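PDB 4NG4: phosphoglycerate kinase from Coxiella burnetii, which catalyses the reversible transfer of a phosphoryl group between ATP and (2R)-3-phosphoglycerate, a step of glycolysis. Local coordinates for residues Val35-Gly40 with Leu85-Arg90. Sequence-based numbering, arbitrary orientation.
Sequences VPMKNG and LAPVAR
V35 and G40, at the two ends of 35-40, bring their CA atoms nearest the first turn of helix 86-94, with CA atoms 8.2 Å apart for V35 and V88 and 7.7 Å apart for G40 and P87. No hydrogen bond joins the segments, and only 161 Å² is buried in all, so the contact is small and mainly apolar. Its middle is M37, whose side chain reaches across extended beyond CB (chi3 -173°) and presents its terminal methyl to the helix. That CE meets two residues at once, lying 4.2 Å from CG2 of V88 and 4.3 Å from CB of P87. V88 CG2 also meets CG2 of V35 at 4.3 Å; V88 holds CG1 anti to its backbone N (chi1 -177°), which directs the other methyl to both partners. At the other end the contact is made by a backbone atom: O of G40 lies 3.8 Å from CG of P87, a plain van der Waals approach. The positive phi of G40 (95°) belongs to the tight turn joining strands 37-38 and 41-42. I42 extends the apolar patch, touching both V35 and P87, while L119 of strand 117-120 packs against V88 from the central sheet. M37 also touches L71 and V88 lies near L33, both predicted substrate-binding residues; the contact thus joins a two-stranded antiparallel hairpin to a helix of the Rossmann-like N-terminal domain of phosphoglycerate kinase, beside the probable 3-phosphoglycerate site.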
# COMPACT_ATOMS: atom_id res chain seq x y z
N VAL A 35 13.16 -8.14 3.38
CA VAL A 35 13.52 -7.35 4.55
C VAL A 35 14.70 -6.42 4.27
O VAL A 35 15.54 -6.74 3.45
CB VAL A 35 13.85 -8.27 5.75
CG1 VAL A 35 12.63 -9.11 6.13
CG2 VAL A 35 15.04 -9.15 5.43
N PRO A 36 14.76 -5.27 4.97
CA PRO A 36 15.96 -4.41 4.96
C PRO A 36 17.20 -5.10 5.53
O PRO A 36 17.07 -5.98 6.38
CB PRO A 36 15.56 -3.24 5.87
CG PRO A 36 14.08 -3.27 5.93
CD PRO A 36 13.67 -4.70 5.78
N MET A 37 18.39 -4.72 5.06
CA MET A 37 19.64 -5.35 5.52
C MET A 37 20.82 -4.37 5.54
O MET A 37 20.94 -3.52 4.68
CB MET A 37 20.00 -6.55 4.63
CG MET A 37 19.01 -7.71 4.70
SD MET A 37 19.64 -9.27 4.06
CE MET A 37 18.18 -10.29 4.13
N LYS A 38 21.69 -4.53 6.53
CA LYS A 38 22.91 -3.73 6.65
C LYS A 38 24.09 -4.67 6.74
O LYS A 38 24.20 -5.44 7.70
CB LYS A 38 22.89 -2.85 7.91
CG LYS A 38 22.26 -1.48 7.71
CD LYS A 38 22.09 -0.74 9.05
CE LYS A 38 21.10 0.42 8.94
NZ LYS A 38 20.64 0.88 10.27
N ASN A 39 24.97 -4.59 5.74
CA ASN A 39 26.18 -5.40 5.70
C ASN A 39 25.92 -6.81 6.26
O ASN A 39 26.55 -7.25 7.23
CB ASN A 39 27.30 -4.69 6.48
CG ASN A 39 28.69 -5.24 6.16
OD1 ASN A 39 29.16 -5.16 5.02
ND2 ASN A 39 29.35 -5.80 7.18
N GLY A 40 24.95 -7.49 5.66
CA GLY A 40 24.71 -8.90 5.96
C GLY A 40 23.67 -9.25 7.01
O GLY A 40 23.28 -10.40 7.10
N LEU A 85 18.48 -15.19 0.48
CA LEU A 85 17.53 -15.34 1.58
C LEU A 85 18.10 -16.13 2.78
O LEU A 85 17.35 -16.62 3.63
CB LEU A 85 16.24 -16.00 1.06
CG LEU A 85 15.28 -15.11 0.28
CD1 LEU A 85 14.14 -15.92 -0.34
CD2 LEU A 85 14.73 -14.01 1.18
N ALA A 86 19.42 -16.26 2.86
CA ALA A 86 20.07 -17.02 3.93
C ALA A 86 19.74 -16.48 5.32
O ALA A 86 19.23 -17.23 6.15
CB ALA A 86 21.62 -17.08 3.71
N PRO A 87 20.00 -15.18 5.58
CA PRO A 87 19.69 -14.60 6.91
C PRO A 87 18.21 -14.75 7.29
O PRO A 87 17.89 -14.92 8.47
CB PRO A 87 20.08 -13.12 6.76
CG PRO A 87 21.08 -13.09 5.65
CD PRO A 87 20.60 -14.15 4.69
N VAL A 88 17.33 -14.71 6.31
CA VAL A 88 15.93 -14.96 6.54
C VAL A 88 15.76 -16.40 7.01
O VAL A 88 15.09 -16.64 8.01
CB VAL A 88 15.09 -14.75 5.28
CG1 VAL A 88 13.60 -14.95 5.60
CG2 VAL A 88 15.36 -13.37 4.70
N ALA A 89 16.39 -17.33 6.30
CA ALA A 89 16.26 -18.77 6.57
C ALA A 89 16.69 -19.14 8.00
O ALA A 89 16.13 -20.06 8.62
CB ALA A 89 17.06 -19.57 5.56
N ARG A 90 17.70 -18.44 8.51
CA ARG A 90 18.10 -18.62 9.89
C ARG A 90 17.04 -18.02 10.80
O ARG A 90 16.65 -18.62 11.80
CB ARG A 90 19.46 -17.96 10.14
CG ARG A 90 20.63 -18.73 9.51
CD ARG A 90 21.97 -18.03 9.74
NE ARG A 90 22.12 -16.84 8.91
CZ ARG A 90 23.17 -16.02 8.93
NH1 ARG A 90 24.19 -16.24 9.75
NH2 ARG A 90 23.20 -14.96 8.12